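PDB 3G64: putative enoyl-CoA hydratase from Streptomyces coelicolor A3, which probably hydrates the double bond of enoyl-CoA thioesters or catalyses a related crotonase-type reaction on acyl-CoA substrates. Local coordinates for residues 10-21 and 48-59. Residues are numbered along the deposited sequence; the frame is centred on the assembly and turned at random. Where two conformers were deposited one is given.
Sequences AAPTPEWRHLRV and DLRDLLAELSRR
Leu52 lies against the indole of Trp16 and also reaches Val21 on the edge strand of the sheet. Its CB sits almost straight above the centre of the six-membered ring, 3.9 Å from the centroid of the Trp16 ring, a CH-pi contact, while CD1 touches the same face nearer the nitrogen. CG stands anti to the backbone N (chi1 170°), which carries the branch toward the loop and strand; of the two methyls CD1 goes to the indole and CD2 lies 3.7 Å from Val21 CG2. The opposite face of the indole is covered by Thr13 CG2, so this broad ring fills the layer between the N-terminal loop and the helix. Farther along, Leu19 CD2 meets Leu49 CD2 at 3.5 Å; branched aliphatic chains suit this buried seam, where Leu19 and Leu52 also touch Val30 of strand 27-32.

Two acids frame the indole. The carboxylate of Asp48 stands at its edge, the two planes 82° apart, and OD2 accepts a hydrogen bond from the backbone N-H of His18 at 3.1 Å (N to OD2), nearly along its C-O axis, close to the start of the edge strand. Glu55, long enough to extend past the ring, takes the N-H of Thr13 on the syn side of OE1, tilted out of the carboxylate plane, at 2.8 Å (N to OE1) in an almost straight bond (167°). Its OE2 shares a water with Thr13 O and Trp16 NE1, which gives the indole N-H a partner. The poorly ordered Arg59 places NH1 roughly 2.9 Å from Glu55 OE2, an attraction of charges without a directed N-H, while the Arg59 guanidinium edge approaches Pro12. At the exposed margin, a second water bridges Ala11 O and Arg58 NH2.

Helix 43-58 links neighbouring parallel strands 27-32 and 64-69 in a beta-alpha-beta crossover, right-handed as is usual in the crotonase fold; the N-terminal segment packs over it.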
loop_
_atom_site.group_PDB
_atom_site.type_symbol
_atom_site.label_atom_id
_atom_site.label_comp_id
_atom_site.label_asym_id
_atom_site.label_seq_id
_atom_site.Cartn_x
_atom_site.Cartn_y
_atom_site.Cartn_z
ATOM N N ALA A 10 23.200 30.527 -14.154
ATOM C CA ALA A 10 23.764 29.649 -13.133
ATOM C C ALA A 10 24.747 28.605 -13.713
ATOM O O ALA A 10 24.386 27.827 -14.596
ATOM C CB ALA A 10 22.628 28.943 -12.367
ATOM N N ALA A 11 25.974 28.576 -13.198
ATOM C CA ALA A 11 26.968 27.589 -13.636
ATOM C C ALA A 11 27.020 26.379 -12.710
ATOM O O ALA A 11 26.760 26.504 -11.511
ATOM C CB ALA A 11 28.343 28.231 -13.698
ATOM N N PRO A 12 27.404 25.211 -13.254
ATOM C CA PRO A 12 27.579 23.980 -12.463
ATOM C C PRO A 12 28.620 24.151 -11.365
ATOM O O PRO A 12 29.614 24.853 -11.565
ATOM C CB PRO A 12 28.106 22.974 -13.491
ATOM C CG PRO A 12 27.678 23.512 -14.822
ATOM C CD PRO A 12 27.776 25.009 -14.664
ATOM N N THR A 13 28.386 23.530 -10.211
ATOM C CA THR A 13 29.366 23.532 -9.130
ATOM C C THR A 13 30.625 22.769 -9.525
ATOM O O THR A 13 30.548 21.580 -9.839
ATOM C CB THR A 13 28.757 22.891 -7.888
ATOM O OG1 THR A 13 27.690 23.727 -7.433
ATOM C CG2 THR A 13 29.789 22.768 -6.785
ATOM N N PRO A 14 31.796 23.439 -9.517
ATOM C CA PRO A 14 33.009 22.739 -9.970
ATOM C C PRO A 14 33.375 21.545 -9.085
ATOM O O PRO A 14 33.758 20.495 -9.590
ATOM C CB PRO A 14 34.112 23.801 -9.867
ATOM C CG PRO A 14 33.428 25.086 -9.515
ATOM C CD PRO A 14 32.091 24.759 -8.941
ATOM N N GLU A 15 33.268 21.707 -7.774
ATOM C CA GLU A 15 33.757 20.683 -6.863
ATOM C C GLU A 15 32.805 20.475 -5.698
ATOM O O GLU A 15 32.403 21.433 -5.041
ATOM C CB GLU A 15 35.122 21.095 -6.326
ATOM C CG GLU A 15 35.779 20.044 -5.456
ATOM C CD GLU A 15 36.877 20.615 -4.559
ATOM O OE1 GLU A 15 37.092 21.850 -4.569
ATOM O OE2 GLU A 15 37.516 19.822 -3.832
ATOM N N TRP A 16 32.449 19.222 -5.444
ATOM C CA TRP A 16 31.560 18.893 -4.334
ATOM C C TRP A 16 32.436 18.444 -3.168
ATOM O O TRP A 16 33.106 17.419 -3.264
ATOM C CB TRP A 16 30.569 17.800 -4.749
ATOM C CG TRP A 16 29.646 18.266 -5.820
ATOM C CD1 TRP A 16 29.744 18.016 -7.162
ATOM C CD2 TRP A 16 28.485 19.094 -5.648
ATOM N NE1 TRP A 16 28.708 18.628 -7.824
ATOM C CE2 TRP A 16 27.923 19.297 -6.921
ATOM C CE3 TRP A 16 27.867 19.687 -4.534
ATOM C CZ2 TRP A 16 26.770 20.061 -7.118
ATOM C CZ3 TRP A 16 26.734 20.444 -4.734
ATOM C CH2 TRP A 16 26.197 20.632 -6.018
ATOM N N ARG A 17 32.402 19.199 -2.072
ATOM C CA ARG A 17 33.365 19.026 -0.989
ATOM C C ARG A 17 32.872 18.102 0.121
ATOM O O ARG A 17 33.670 17.526 0.849
ATOM C CB ARG A 17 33.760 20.393 -0.417
ATOM C CG ARG A 17 34.409 21.325 -1.449
ATOM C CD ARG A 17 34.687 22.727 -0.897
ATOM N NE ARG A 17 33.661 23.697 -1.295
ATOM C CZ ARG A 17 33.850 24.655 -2.195
ATOM N NH1 ARG A 17 32.861 25.493 -2.504
ATOM N NH2 ARG A 17 35.033 24.778 -2.785
ATOM N N HIS A 18 31.556 17.949 0.243
ATOM C CA HIS A 18 30.988 17.201 1.364
ATOM C C HIS A 18 30.454 15.817 1.045
ATOM O O HIS A 18 29.872 15.161 1.898
ATOM C CB HIS A 18 29.933 18.052 2.059
ATOM C CG HIS A 18 30.439 19.413 2.388
ATOM N ND1 HIS A 18 31.321 19.643 3.423
ATOM C CD2 HIS A 18 30.258 20.602 1.771
ATOM C CE1 HIS A 18 31.630 20.927 3.453
ATOM N NE2 HIS A 18 31.000 21.530 2.460
ATOM N N LEU A 19 30.639 15.394 -0.194
ATOM C CA LEU A 19 30.425 14.007 -0.579
ATOM C C LEU A 19 31.299 13.782 -1.800
ATOM O O LEU A 19 31.843 14.742 -2.363
ATOM C CB LEU A 19 28.941 13.706 -0.864
ATOM C CG LEU A 19 28.082 14.796 -1.501
ATOM C CD1 LEU A 19 28.495 14.970 -2.943
ATOM C CD2 LEU A 19 26.587 14.503 -1.437
ATOM N N ARG A 20 31.452 12.533 -2.212
ATOM C CA ARG A 20 32.260 12.266 -3.400
ATOM C C ARG A 20 31.347 11.972 -4.578
ATOM O O ARG A 20 30.459 11.121 -4.491
ATOM C CB ARG A 20 33.240 11.112 -3.175
ATOM C CG ARG A 20 34.158 10.852 -4.375
ATOM C CD ARG A 20 34.704 9.421 -4.394
ATOM N NE ARG A 20 35.293 9.087 -3.107
ATOM C CZ ARG A 20 35.280 7.871 -2.567
ATOM N NH1 ARG A 20 34.692 6.854 -3.205
ATOM N NH2 ARG A 20 35.842 7.680 -1.376
ATOM N N VAL A 21 31.565 12.703 -5.670
ATOM C CA VAL A 21 30.722 12.585 -6.855
ATOM C C VAL A 21 31.595 12.233 -8.059
ATOM O O VAL A 21 32.511 12.971 -8.389
ATOM C CB VAL A 21 29.993 13.893 -7.181
ATOM C CG1 VAL A 21 29.057 13.688 -8.384
ATOM C CG2 VAL A 21 29.215 14.363 -5.995
ATOM N N ASP A 48 24.788 19.539 0.141
ATOM C CA ASP A 48 25.333 19.053 -1.114
ATOM C C ASP A 48 24.416 18.040 -1.773
ATOM O O ASP A 48 24.292 18.027 -3.005
ATOM C CB ASP A 48 26.738 18.477 -0.930
ATOM C CG ASP A 48 27.813 19.558 -0.914
ATOM O OD1 ASP A 48 27.456 20.768 -0.883
ATOM O OD2 ASP A 48 29.007 19.186 -0.926
ATOM N N LEU A 49 23.763 17.190 -0.978
ATOM C CA LEU A 49 22.762 16.295 -1.578
ATOM C C LEU A 49 21.680 17.112 -2.290
ATOM O O LEU A 49 21.310 16.827 -3.430
ATOM C CB LEU A 49 22.104 15.410 -0.512
ATOM C CG LEU A 49 23.078 14.285 -0.071
ATOM C CD1 LEU A 49 22.595 13.591 1.192
ATOM C CD2 LEU A 49 23.309 13.272 -1.192
ATOM N N ARG A 50 21.165 18.121 -1.603
ATOM C CA ARG A 50 20.059 18.919 -2.144
ATOM C C ARG A 50 20.499 19.563 -3.457
ATOM O O ARG A 50 19.819 19.457 -4.489
ATOM C CB ARG A 50 19.672 20.018 -1.130
ATOM C CG ARG A 50 18.677 21.084 -1.665
ATOM C CD ARG A 50 18.600 22.343 -0.735
ATOM N NE ARG A 50 19.913 22.991 -0.668
ATOM C CZ ARG A 50 20.392 23.625 0.398
ATOM N NH1 ARG A 50 19.663 23.716 1.512
ATOM N NH2 ARG A 50 21.617 24.152 0.355
ATOM N N ASP A 51 21.645 20.234 -3.406
ATOM C CA ASP A 51 22.101 21.054 -4.519
ATOM C C ASP A 51 22.633 20.226 -5.678
ATOM O O ASP A 51 22.453 20.606 -6.844
ATOM C CB ASP A 51 23.152 22.037 -4.043
ATOM C CG ASP A 51 22.589 23.069 -3.080
ATOM O OD1 ASP A 51 21.360 23.339 -3.137
ATOM O OD2 ASP A 51 23.376 23.611 -2.268
ATOM N N LEU A 52 23.286 19.104 -5.367
ATOM C CA LEU A 52 23.752 18.186 -6.410
ATOM C C LEU A 52 22.563 17.597 -7.155
ATOM O O LEU A 52 22.557 17.583 -8.371
ATOM C CB LEU A 52 24.629 17.056 -5.843
ATOM C CG LEU A 52 24.949 15.929 -6.825
ATOM C CD1 LEU A 52 25.881 16.453 -7.935
ATOM C CD2 LEU A 52 25.583 14.719 -6.135
ATOM N N LEU A 53 21.550 17.116 -6.430
ATOM C CA LEU A 53 20.401 16.529 -7.111
ATOM C C LEU A 53 19.715 17.569 -7.990
ATOM O O LEU A 53 19.304 17.262 -9.113
ATOM C CB LEU A 53 19.401 15.917 -6.137
ATOM C CG LEU A 53 19.922 14.644 -5.450
ATOM C CD1 LEU A 53 18.981 14.209 -4.347
ATOM C CD2 LEU A 53 20.159 13.507 -6.456
ATOM N N ALA A 54 19.609 18.803 -7.503
ATOM C CA ALA A 54 18.960 19.855 -8.291
ATOM C C ALA A 54 19.772 20.106 -9.566
ATOM O O ALA A 54 19.235 20.243 -10.664
ATOM C CB ALA A 54 18.822 21.154 -7.463
ATOM N N GLU A 55 21.081 20.144 -9.419
ATOM C CA GLU A 55 21.951 20.351 -10.570
ATOM C C GLU A 55 21.890 19.198 -11.599
ATOM O O GLU A 55 21.726 19.444 -12.811
ATOM C CB GLU A 55 23.389 20.607 -10.119
ATOM C CG GLU A 55 24.269 20.993 -11.290
ATOM C CD GLU A 55 25.742 21.028 -10.935
ATOM O OE1 GLU A 55 26.112 21.856 -10.064
ATOM O OE2 GLU A 55 26.513 20.229 -11.541
ATOM N N LEU A 56 22.008 17.950 -11.137
ATOM C CA LEU A 56 21.872 16.809 -12.049
ATOM C C LEU A 56 20.483 16.770 -12.705
ATOM O O LEU A 56 20.332 16.324 -13.834
ATOM C CB LEU A 56 22.115 15.490 -11.321
ATOM C CG LEU A 56 23.484 15.337 -10.675
ATOM C CD1 LEU A 56 23.658 14.010 -9.951
ATOM C CD2 LEU A 56 24.577 15.532 -11.734
ATOM N N SER A 57 19.465 17.205 -11.976
ATOM C CA SER A 57 18.106 17.135 -12.480
ATOM C C SER A 57 17.890 18.154 -13.589
ATOM O O SER A 57 17.348 17.822 -14.634
ATOM C CB SER A 57 17.083 17.380 -11.367
ATOM O OG SER A 57 17.044 16.271 -10.476
ATOM N N ARG A 58 18.336 19.385 -13.366
ATOM C CA ARG A 58 18.093 20.440 -14.334
ATOM C C ARG A 58 18.891 20.233 -15.615
ATOM O O ARG A 58 18.461 20.646 -16.684
ATOM C CB ARG A 58 18.334 21.833 -13.722
ATOM C CG ARG A 58 19.775 22.305 -13.757
ATOM C CD ARG A 58 19.933 23.555 -12.890
ATOM N NE ARG A 58 21.309 24.048 -12.896
ATOM C CZ ARG A 58 21.938 24.496 -11.813
ATOM N NH1 ARG A 58 21.320 24.501 -10.631
ATOM N NH2 ARG A 58 23.196 24.913 -11.901
ATOM N N ARG A 59 20.040 19.574 -15.517
ATOM C CA ARG A 59 20.856 19.325 -16.701
ATOM C C ARG A 59 20.581 17.946 -17.318
ATOM O O ARG A 59 21.184 17.601 -18.320
ATOM C CB ARG A 59 22.355 19.475 -16.398
ATOM C CG ARG A 59 22.762 20.822 -15.808
ATOM C CD ARG A 59 24.255 20.865 -15.501
ATOM N NE ARG A 59 24.764 19.541 -15.146
ATOM C CZ ARG A 59 25.970 19.299 -14.636
ATOM N NH1 ARG A 59 26.811 20.300 -14.405
ATOM N NH2 ARG A 59 26.339 18.053 -14.350
HETATM O O HOH W 1 24.818 26.274 -9.623
HETATM O O HOH W 2 28.772 19.624 -10.612
#